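Long-range contacts in D-lactate dehydrogenase (Fermentative) (Pseudomonas aeruginosa, PDB 6ABJ), which catalyses the NADH-linked interconversion of pyruvate and D-lactate as a tetrameric member of the D-isomer specific 2-hydroxyacid dehydrogenase family: residues Phe61-Phe67 against Thr85-Arg91; Thr227-Ala233 against Ala252-Ala258; Glu279-Phe284 against Val308-Gln312. One frame throughout, in Å; residues are numbered along the deposited sequence.

Interaction 1 (Phe61-Phe67 against Thr85-Arg91)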
loop_
_atom_site.group_PDB
_atom_site.type_symbol
_atom_site.label_atom_id
_atom_site.label_comp_id
_atom_site.label_asym_id
_atom_site.label_seq_id
_atom_site.Cartn_x
_atom_site.Cartn_y
_atom_site.Cartn_z
ATOM N N PHE B 61 7.840 20.601 -38.021
ATOM C CA PHE B 61 8.140 19.175 -37.976
ATOM C C PHE B 61 7.254 18.468 -38.968
ATOM O O PHE B 61 6.002 18.629 -38.979
ATOM C CB PHE B 61 7.903 18.574 -36.561
ATOM C CG PHE B 61 8.984 18.880 -35.565
ATOM C CD1 PHE B 61 10.053 18.007 -35.424
ATOM C CD2 PHE B 61 8.942 20.023 -34.772
ATOM C CE1 PHE B 61 11.065 18.236 -34.502
ATOM C CE2 PHE B 61 9.943 20.263 -33.830
ATOM C CZ PHE B 61 11.009 19.358 -33.702
ATOM N N GLU B 62 7.896 17.661 -39.802
ATOM C CA GLU B 62 7.201 16.998 -40.878
ATOM C C GLU B 62 6.341 15.861 -40.405
ATOM O O GLU B 62 5.290 15.544 -41.012
ATOM C CB GLU B 62 8.211 16.445 -41.870
ATOM C CG GLU B 62 7.610 16.440 -43.240
ATOM C CD GLU B 62 8.621 16.325 -44.347
ATOM O OE1 GLU B 62 9.831 16.585 -44.114
ATOM O OE2 GLU B 62 8.169 15.959 -45.438
ATOM N N VAL B 63 6.801 15.242 -39.309
ATOM C CA VAL B 63 6.095 14.090 -38.777
ATOM C C VAL B 63 5.903 14.267 -37.291
ATOM O O VAL B 63 6.818 14.736 -36.593
ATOM C CB VAL B 63 6.835 12.773 -39.041
ATOM C CG1 VAL B 63 6.044 11.590 -38.446
ATOM C CG2 VAL B 63 7.038 12.599 -40.542
ATOM N N VAL B 64 4.684 13.976 -36.852
ATOM C CA VAL B 64 4.379 13.982 -35.411
ATOM C C VAL B 64 3.938 12.594 -35.035
ATOM O O VAL B 64 3.155 11.953 -35.758
ATOM C CB VAL B 64 3.400 15.113 -34.974
ATOM C CG1 VAL B 64 3.929 16.472 -35.394
ATOM C CG2 VAL B 64 2.003 14.904 -35.496
ATOM N N CYS B 65 4.490 12.095 -33.919
ATOM C CA CYS B 65 4.184 10.745 -33.479
ATOM C C CYS B 65 3.353 10.827 -32.187
ATOM O O CYS B 65 3.805 11.415 -31.215
ATOM C CB CYS B 65 5.460 9.905 -33.271
ATOM S SG CYS B 65 5.038 8.237 -32.646
ATOM N N ALA B 66 2.139 10.291 -32.219
ATOM C CA ALA B 66 1.163 10.485 -31.143
ATOM C C ALA B 66 0.740 9.156 -30.552
ATOM O O ALA B 66 0.789 8.128 -31.200
ATOM C CB ALA B 66 -0.091 11.203 -31.633
ATOM N N PHE B 67 0.284 9.207 -29.304
ATOM C CA PHE B 67 -0.242 8.050 -28.673
ATOM C C PHE B 67 -1.707 8.327 -28.474
ATOM O O PHE B 67 -2.188 9.419 -28.769
ATOM C CB PHE B 67 0.496 7.832 -27.299
ATOM C CG PHE B 67 0.242 6.484 -26.700
ATOM C CD1 PHE B 67 0.266 5.338 -27.472
ATOM C CD2 PHE B 67 -0.004 6.349 -25.351
ATOM C CE1 PHE B 67 -0.001 4.093 -26.941
ATOM C CE2 PHE B 67 -0.271 5.095 -24.801
ATOM C CZ PHE B 67 -0.227 3.964 -25.582
ATOM N N THR B 85 3.161 20.253 -40.666
ATOM C CA THR B 85 3.247 18.832 -40.378
ATOM C C THR B 85 2.584 18.091 -41.499
ATOM O O THR B 85 1.507 18.494 -41.950
ATOM C CB THR B 85 2.619 18.512 -39.012
ATOM O OG1 THR B 85 3.407 19.141 -38.002
ATOM C CG2 THR B 85 2.551 17.032 -38.790
ATOM N N ARG B 86 3.222 17.038 -42.006
ATOM C CA ARG B 86 2.687 16.354 -43.201
ATOM C C ARG B 86 2.246 14.924 -42.950
ATOM O O ARG B 86 1.541 14.354 -43.767
ATOM C CB ARG B 86 3.689 16.391 -44.381
ATOM C CG ARG B 86 4.012 17.786 -44.944
ATOM C CD ARG B 86 5.121 17.689 -46.019
ATOM N NE ARG B 86 4.766 16.763 -47.128
ATOM C CZ ARG B 86 5.617 15.928 -47.753
ATOM N NH1 ARG B 86 6.923 15.894 -47.471
ATOM N NH2 ARG B 86 5.156 15.112 -48.691
ATOM N N LEU B 87 2.586 14.357 -41.781
ATOM C CA LEU B 87 2.153 13.019 -41.429
ATOM C C LEU B 87 1.954 12.905 -39.884
ATOM O O LEU B 87 2.764 13.403 -39.120
ATOM C CB LEU B 87 3.182 11.986 -41.894
ATOM C CG LEU B 87 2.967 10.535 -41.465
ATOM C CD1 LEU B 87 1.828 9.812 -42.165
ATOM C CD2 LEU B 87 4.263 9.794 -41.674
ATOM N N VAL B 88 0.869 12.232 -39.504
ATOM C CA VAL B 88 0.619 11.866 -38.120
ATOM C C VAL B 88 0.837 10.363 -38.015
ATOM O O VAL B 88 0.132 9.603 -38.640
ATOM C CB VAL B 88 -0.868 12.161 -37.763
ATOM C CG1 VAL B 88 -1.203 11.665 -36.340
ATOM C CG2 VAL B 88 -1.165 13.649 -37.890
ATOM N N ALA B 89 1.847 9.949 -37.258
ATOM C CA ALA B 89 2.145 8.533 -37.042
ATOM C C ALA B 89 1.677 8.193 -35.622
ATOM O O ALA B 89 2.205 8.778 -34.654
ATOM C CB ALA B 89 3.624 8.259 -37.127
ATOM N N LEU B 90 0.743 7.244 -35.501
ATOM C CA LEU B 90 0.233 6.808 -34.154
ATOM C C LEU B 90 1.055 5.616 -33.756
ATOM O O LEU B 90 1.115 4.590 -34.486
ATOM C CB LEU B 90 -1.207 6.407 -34.194
ATOM C CG LEU B 90 -2.170 7.317 -34.923
ATOM C CD1 LEU B 90 -3.523 6.673 -35.023
ATOM C CD2 LEU B 90 -2.249 8.641 -34.205
ATOM N N ARG B 91 1.731 5.710 -32.607
ATOM C CA ARG B 91 2.469 4.565 -32.065
ATOM C C ARG B 91 1.501 3.692 -31.232
ATOM O O ARG B 91 1.798 3.309 -30.096
ATOM C CB ARG B 91 3.686 4.978 -31.227
ATOM C CG ARG B 91 3.420 5.981 -30.112
ATOM C CD ARG B 91 4.714 6.363 -29.402
ATOM N NE ARG B 91 4.497 7.114 -28.162
ATOM C CZ ARG B 91 4.282 8.426 -28.095
ATOM N NH1 ARG B 91 4.241 9.160 -29.199
ATOM N NH2 ARG B 91 4.103 9.005 -26.914
#
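Val64 and Ala66 interleave their backbone amides and carbonyls with those of Leu87, Ala89 and Arg91, pairing strands 63-66 and 87-90 in parallel. The two are joined through helix 74-82 as a beta-alpha-beta crossover, and lie next to each other in the parallel sheet that also contains strand 18-21. Val64 N donates to Leu87 O at 3.0 Å and Val64 O accepts from Ala89 N at 2.8 Å; Ala66 repeats the pattern with Ala89 O and Arg91 N. This central part is buried and close-fitting. On one face, Val63 rests its CG1 4.1 Å from Leu87 CD2, the two side chains lying alongside and pointing the same way, while helix 317-335 packs over them through Ile331 and Trp334. On the other face, Val64 meets Thr85 nearly at a right angle, CG1 to CG2 at 3.7 Å. The backbone ahead of the strands is held too: Glu62 O collects two amides, Arg86 N and Leu87 N, and Thr85 OG1 donates to Phe61 O at 2.8 Å in the carbonyl plane.

The solvent side is confined to two side chains. Glu62, extended, and exposed Arg86, bent at chi3, run side by side into a salt bridge, their planes 36° apart; the modelled OE2-NH1 separation is too short to be taken literally, so its precise geometry is doubtful.

At the far end Arg91 doubles back over the first strand. Its chi1 of 52° sets CG between the backbone N and the carbonyl carbon, and the extended chain beyond it carries the guanidinium to Phe22, whose O is bonded by NH2. Phe67 CB covers one face of that guanidinium, 3.8 Å from NH2, while Arg91 NH1 makes a weak hydrogen bond to Cys65 SG at 3.7 Å.

Interaction 2 (Thr227-Ala233 against Ala252-Ala258)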
loop_
_atom_site.group_PDB
_atom_site.type_symbol
_atom_site.label_atom_id
_atom_site.label_comp_id
_atom_site.label_asym_id
_atom_site.label_seq_id
_atom_site.Cartn_x
_atom_site.Cartn_y
_atom_site.Cartn_z
ATOM N N THR B 227 -19.918 -7.071 -31.167
ATOM C CA THR B 227 -19.228 -7.451 -29.907
ATOM C C THR B 227 -19.212 -6.327 -28.884
ATOM O O THR B 227 -18.652 -6.487 -27.796
ATOM C CB THR B 227 -17.810 -7.861 -30.187
ATOM O OG1 THR B 227 -17.129 -6.788 -30.837
ATOM C CG2 THR B 227 -17.791 -9.068 -31.092
ATOM N N ARG B 228 -19.768 -5.176 -29.232
ATOM C CA ARG B 228 -19.825 -4.083 -28.300
ATOM C C ARG B 228 -20.721 -4.508 -27.162
ATOM O O ARG B 228 -21.814 -4.984 -27.353
ATOM C CB ARG B 228 -20.266 -2.763 -28.942
ATOM C CG ARG B 228 -21.215 -1.883 -28.128
ATOM C CD ARG B 228 -21.389 -0.500 -28.684
ATOM N NE ARG B 228 -20.465 0.392 -28.043
ATOM C CZ ARG B 228 -20.775 1.156 -27.009
ATOM N NH1 ARG B 228 -22.002 1.153 -26.499
ATOM N NH2 ARG B 228 -19.850 1.926 -26.481
ATOM N N HIS B 229 -20.217 -4.305 -25.963
ATOM C CA HIS B 229 -20.903 -4.748 -24.754
ATOM C C HIS B 229 -21.294 -6.207 -24.816
ATOM O O HIS B 229 -22.289 -6.626 -24.258
ATOM C CB HIS B 229 -22.044 -3.830 -24.380
ATOM C CG HIS B 229 -21.573 -2.501 -23.893
ATOM N ND1 HIS B 229 -22.399 -1.584 -23.294
ATOM C CD2 HIS B 229 -20.325 -1.971 -23.837
ATOM C CE1 HIS B 229 -21.689 -0.533 -22.917
ATOM N NE2 HIS B 229 -20.429 -0.738 -23.263
ATOM N N LEU B 230 -20.431 -7.012 -25.424
ATOM C CA LEU B 230 -20.682 -8.481 -25.453
ATOM C C LEU B 230 -20.931 -9.004 -24.053
ATOM O O LEU B 230 -21.895 -9.715 -23.806
ATOM C CB LEU B 230 -19.510 -9.218 -26.060
ATOM C CG LEU B 230 -19.719 -10.700 -26.327
ATOM C CD1 LEU B 230 -20.651 -10.828 -27.522
ATOM C CD2 LEU B 230 -18.398 -11.351 -26.638
ATOM N N ILE B 231 -20.055 -8.628 -23.108
ATOM C CA ILE B 231 -20.330 -9.005 -21.722
ATOM C C ILE B 231 -21.132 -7.891 -21.039
ATOM O O ILE B 231 -20.587 -6.884 -20.650
ATOM C CB ILE B 231 -19.046 -9.256 -20.917
ATOM C CG1 ILE B 231 -18.104 -10.246 -21.625
ATOM C CG2 ILE B 231 -19.397 -9.745 -19.532
ATOM C CD1 ILE B 231 -18.673 -11.601 -21.909
ATOM N N ASP B 232 -22.424 -8.106 -20.955
ATOM C CA ASP B 232 -23.351 -7.136 -20.437
ATOM C C ASP B 232 -23.994 -7.871 -19.312
ATOM O O ASP B 232 -23.583 -8.964 -19.015
ATOM C CB ASP B 232 -24.377 -6.692 -21.525
ATOM C CG ASP B 232 -25.152 -7.862 -22.147
ATOM O OD1 ASP B 232 -25.135 -8.986 -21.599
ATOM O OD2 ASP B 232 -25.827 -7.624 -23.207
ATOM N N ALA B 233 -25.015 -7.320 -18.699
ATOM C CA ALA B 233 -25.599 -7.962 -17.527
ATOM C C ALA B 233 -26.157 -9.380 -17.762
ATOM O O ALA B 233 -26.189 -10.231 -16.840
ATOM C CB ALA B 233 -26.677 -7.064 -16.962
ATOM N N ALA B 252 -14.614 -1.635 -24.651
ATOM C CA ALA B 252 -16.044 -1.635 -24.961
ATOM C C ALA B 252 -16.615 -3.037 -25.127
ATOM O O ALA B 252 -17.800 -3.174 -25.389
ATOM C CB ALA B 252 -16.330 -0.756 -26.225
ATOM N N LEU B 253 -15.786 -4.083 -25.043
ATOM C CA LEU B 253 -16.313 -5.488 -25.078
ATOM C C LEU B 253 -17.172 -5.784 -23.890
ATOM O O LEU B 253 -17.970 -6.718 -23.877
ATOM C CB LEU B 253 -15.175 -6.509 -25.183
ATOM C CG LEU B 253 -14.338 -6.517 -26.445
ATOM C CD1 LEU B 253 -13.216 -7.539 -26.395
ATOM C CD2 LEU B 253 -15.164 -6.766 -27.728
ATOM N N VAL B 254 -17.035 -4.966 -22.841
ATOM C CA VAL B 254 -17.738 -5.221 -21.628
ATOM C C VAL B 254 -18.502 -3.969 -21.164
ATOM O O VAL B 254 -18.090 -2.847 -21.439
ATOM C CB VAL B 254 -16.685 -5.694 -20.582
ATOM C CG1 VAL B 254 -16.135 -4.534 -19.810
ATOM C CG2 VAL B 254 -17.332 -6.648 -19.638
ATOM N N ASN B 255 -19.614 -4.183 -20.495
ATOM C CA ASN B 255 -20.344 -3.125 -19.872
ATOM C C ASN B 255 -19.922 -3.071 -18.426
ATOM O O ASN B 255 -20.474 -3.740 -17.575
ATOM C CB ASN B 255 -21.869 -3.340 -19.961
ATOM C CG ASN B 255 -22.658 -2.135 -19.497
ATOM O OD1 ASN B 255 -22.093 -1.103 -19.098
ATOM N ND2 ASN B 255 -23.974 -2.280 -19.469
ATOM N N ALA B 256 -18.961 -2.210 -18.170
ATOM C CA ALA B 256 -18.313 -2.167 -16.858
ATOM C C ALA B 256 -19.274 -1.942 -15.743
ATOM O O ALA B 256 -19.182 -2.532 -14.659
ATOM C CB ALA B 256 -17.242 -1.094 -16.866
ATOM N N ALA B 257 -20.282 -1.124 -16.012
ATOM C CA ALA B 257 -21.299 -0.877 -15.047
ATOM C C ALA B 257 -21.956 -2.139 -14.547
ATOM O O ALA B 257 -22.270 -2.213 -13.402
ATOM C CB ALA B 257 -22.356 0.118 -15.620
ATOM N N ALA B 258 -22.237 -3.104 -15.429
ATOM C CA ALA B 258 -22.867 -4.401 -15.043
ATOM C C ALA B 258 -21.939 -5.358 -14.225
ATOM O O ALA B 258 -22.375 -6.221 -13.472
ATOM C CB ALA B 258 -23.266 -5.144 -16.333
#
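His229 N donates to Ala252 O over 2.7 Å, the shortest of three backbone bonds that knit 227-233 to 252-258. Ile231 N reaches Leu253 O at 2.9 Å, and Asn255 N returns a bond of the same length to Ile231 O. The type II turn from Thr227 to Leu230 lets the chain present His229 and Ile231, two residues apart, to successive carbonyls of the other segment.

The His229 ring is sandwiched. Asn255 CB sits over one face, 4.0 Å from the ring centroid, as a CH-pi contact, and the Asn255 amide lies almost flat against the ring with their planes 8° apart; Arg228 NH1 comes over the opposite face, toward the rim. Asn255 can stack in this way because its CG stands trans to the backbone N (chi1 -171°). Glu277 ties the two side chains together from outside, its carboxylate taking the His229 NE2 hydrogen bond and an Arg228 NH2 salt bridge, which should restrain the rotation of the ring.

Both segments belong to the NAD-binding Rossmann domain, in which the first follows strand 216-219, the second follows strand 243-247, and the two strands are neighbours in the parallel sheet. The contact therefore joins the loop that leads into helix 233-238, with Asp232 as its N-cap, to the 3-10 turn and start of helix 256-265.

Ile231 CB and Val254 CG2 are modelled at 3.4 Å, closer than usual van der Waals contact, with Val254 off a standard rotamer, so the closeness is doubtful. Leu253 CD2 lies 3.7 Å from Thr227 OG1, a hydroxyl bonded to Pro222 O and Thr224 N. Where the two helices start, Ala233 CB meets Ala258 CB at 4.0 Å.

Interaction 3 (Glu279-Phe284 against Val308-Gln312)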
loop_
_atom_site.group_PDB
_atom_site.type_symbol
_atom_site.label_atom_id
_atom_site.label_comp_id
_atom_site.label_asym_id
_atom_site.label_seq_id
_atom_site.Cartn_x
_atom_site.Cartn_y
_atom_site.Cartn_z
ATOM N N GLU B 279 -10.880 4.475 -21.418
ATOM C CA GLU B 279 -9.454 4.545 -21.099
ATOM C C GLU B 279 -8.573 5.683 -21.674
ATOM O O GLU B 279 -7.692 6.184 -20.976
ATOM C CB GLU B 279 -8.782 3.209 -21.375
ATOM C CG GLU B 279 -8.505 2.913 -22.823
ATOM C CD GLU B 279 -7.825 1.597 -22.990
ATOM O OE1 GLU B 279 -8.380 0.594 -22.527
ATOM O OE2 GLU B 279 -6.765 1.545 -23.605
ATOM N N ALA B 280 -8.758 6.101 -22.931
ATOM C CA ALA B 280 -7.864 7.122 -23.487
ATOM C C ALA B 280 -7.913 8.448 -22.694
ATOM O O ALA B 280 -6.899 9.164 -22.604
ATOM C CB ALA B 280 -8.149 7.323 -24.978
ATOM N N ASP B 281 -9.048 8.728 -22.055
ATOM C CA ASP B 281 -9.186 9.860 -21.133
ATOM C C ASP B 281 -8.655 9.646 -19.701
ATOM O O ASP B 281 -8.648 10.582 -18.904
ATOM C CB ASP B 281 -10.673 10.179 -20.952
ATOM C CG ASP B 281 -11.258 10.909 -22.138
ATOM O OD1 ASP B 281 -10.647 11.939 -22.513
ATOM O OD2 ASP B 281 -12.314 10.470 -22.669
ATOM N N ILE B 282 -8.254 8.422 -19.363
ATOM C CA ILE B 282 -7.993 8.040 -17.954
ATOM C C ILE B 282 -6.587 7.482 -17.818
ATOM O O ILE B 282 -5.832 7.910 -16.985
ATOM C CB ILE B 282 -8.951 6.922 -17.463
ATOM C CG1 ILE B 282 -10.429 7.279 -17.681
ATOM C CG2 ILE B 282 -8.686 6.593 -15.978
ATOM C CD1 ILE B 282 -10.982 8.316 -16.742
ATOM N N PHE B 283 -6.296 6.484 -18.633
ATOM C CA PHE B 283 -5.069 5.785 -18.581
ATOM C C PHE B 283 -3.862 6.591 -19.063
ATOM O O PHE B 283 -3.977 7.668 -19.607
ATOM C CB PHE B 283 -5.184 4.521 -19.394
ATOM C CG PHE B 283 -6.046 3.400 -18.782
ATOM C CD1 PHE B 283 -6.712 3.507 -17.572
ATOM C CD2 PHE B 283 -6.091 2.171 -19.444
ATOM C CE1 PHE B 283 -7.454 2.413 -17.091
ATOM C CE2 PHE B 283 -6.833 1.120 -18.990
ATOM C CZ PHE B 283 -7.474 1.216 -17.786
ATOM N N PHE B 284 -2.696 6.033 -18.784
ATOM C CA PHE B 284 -1.409 6.538 -19.194
ATOM C C PHE B 284 -1.021 7.812 -18.526
ATOM O O PHE B 284 -0.168 8.511 -19.026
ATOM C CB PHE B 284 -1.383 6.746 -20.728
ATOM C CG PHE B 284 -2.000 5.620 -21.489
ATOM C CD1 PHE B 284 -1.391 4.386 -21.481
ATOM C CD2 PHE B 284 -3.210 5.783 -22.149
ATOM C CE1 PHE B 284 -1.966 3.336 -22.140
ATOM C CE2 PHE B 284 -3.798 4.741 -22.810
ATOM C CZ PHE B 284 -3.165 3.518 -22.824
ATOM N N VAL B 308 -6.614 -4.163 -12.146
ATOM C CA VAL B 308 -6.657 -3.336 -13.361
ATOM C C VAL B 308 -5.249 -2.887 -13.634
ATOM O O VAL B 308 -4.578 -2.377 -12.753
ATOM C CB VAL B 308 -7.521 -2.101 -13.191
ATOM C CG1 VAL B 308 -7.444 -1.205 -14.472
ATOM C CG2 VAL B 308 -8.931 -2.507 -12.860
ATOM N N THR B 309 -4.772 -3.182 -14.876
ATOM C CA THR B 309 -3.567 -2.623 -15.397
ATOM C C THR B 309 -3.938 -1.656 -16.535
ATOM O O THR B 309 -4.950 -1.853 -17.194
ATOM C CB THR B 309 -2.555 -3.737 -15.854
ATOM O OG1 THR B 309 -3.173 -4.646 -16.731
ATOM C CG2 THR B 309 -2.040 -4.556 -14.607
ATOM N N ALA B 310 -3.112 -0.620 -16.703
ATOM C CA ALA B 310 -3.507 0.543 -17.483
ATOM C C ALA B 310 -3.043 0.428 -18.938
ATOM O O ALA B 310 -2.110 1.120 -19.402
ATOM C CB ALA B 310 -3.073 1.838 -16.798
ATOM N N HIS B 311 -3.652 -0.539 -19.605
ATOM C CA HIS B 311 -3.311 -0.964 -20.966
ATOM C C HIS B 311 -1.820 -1.222 -21.149
ATOM O O HIS B 311 -1.095 -0.532 -21.914
ATOM C CB HIS B 311 -3.837 0.006 -22.005
ATOM C CG HIS B 311 -4.008 -0.634 -23.353
ATOM N ND1 HIS B 311 -5.012 -0.272 -24.213
ATOM C CD2 HIS B 311 -3.379 -1.692 -23.924
ATOM C CE1 HIS B 311 -5.001 -1.084 -25.264
ATOM N NE2 HIS B 311 -4.008 -1.946 -25.122
ATOM N N GLN B 312 -1.368 -2.170 -20.329
ATOM C CA GLN B 312 0.001 -2.544 -20.103
ATOM C C GLN B 312 0.367 -3.836 -20.810
ATOM O O GLN B 312 1.525 -4.265 -20.797
ATOM C CB GLN B 312 0.147 -2.716 -18.553
ATOM C CG GLN B 312 1.524 -2.732 -18.026
ATOM C CD GLN B 312 1.632 -3.105 -16.573
ATOM O OE1 GLN B 312 0.893 -2.595 -15.726
ATOM N NE2 GLN B 312 2.593 -3.948 -16.272
#
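Phe283, His311 and Ala310 carry this contact, which joins the loop after strand 268-273 to the chain leaving strand 306-308, beside the Rossmann sheet of the NAD-binding domain. The Phe283 ring lies across Ala310, whose CA stands over one face at 3.8 Å from the ring centroid in a CH-pi contact, with CB 3.9 Å from Phe283 CG. Glu279 CB covers the opposite face of the ring, so the phenyl group is clasped between its own loop and Ala310. Its far end, CZ, comes 4.1 Å from Val308 CG1. Phe148 of a second subunit also meets this ring and packs on Ala310, placing the cluster at a subunit boundary.

Ala310 is the centre of an inverse gamma turn, and the bend brings the next residue round toward Glu279 and Phe284. Phe284 runs alongside His311, its CZ 3.7 Å from His311 CB.

The polar heart is the pair Glu279 and His311. His311 ND1 donates to Glu279 OE2 over 2.6 Å, nearly straight at 169°. The oxygen lies in the plane of the imidazole and uses its syn lone pair, although the carboxylate itself is turned almost perpendicular to the ring, the planes 89° apart. With chi1 of -157°, His311 holds CG trans to its backbone N, directing the ring at the carboxylate. Glu279 OE1 is engaged separately by Tyr276 N, which helps to hold the carboxylate.

An acetate, probably from the crystallisation liquor, and Phe314, which binds NADH in another structure of this enzyme, lie close to the imidazole. With ND1 committed as donor to Glu279, the ring's orientation is probably restrained and NE2 is turned away from that carboxylate, a geometry consistent with the His-Glu pair known from active sites of this family.

The three contacts follow one another along the chain, none nesting in or crossing another. Interaction 1 closes the excursion through helix 74-82 and holds together two neighbouring strands of the first parallel sheet. Interaction 2 closes a loop containing helix 233-238 and strand 243-247, within the NAD-binding domain. Interaction 3 then closes the stretch through helix 295-302 and strand 306-308. Interactions 1 and 2 lie far apart, their centres about 33 Å from each other, whereas interaction 3 sits between the domains: Phe67 CE2 touches Phe284 CD1 at 3.6 Å, linking interaction 1 to it directly. Interactions 2 and 3 do not touch, with nearest atoms about 7 Å apart.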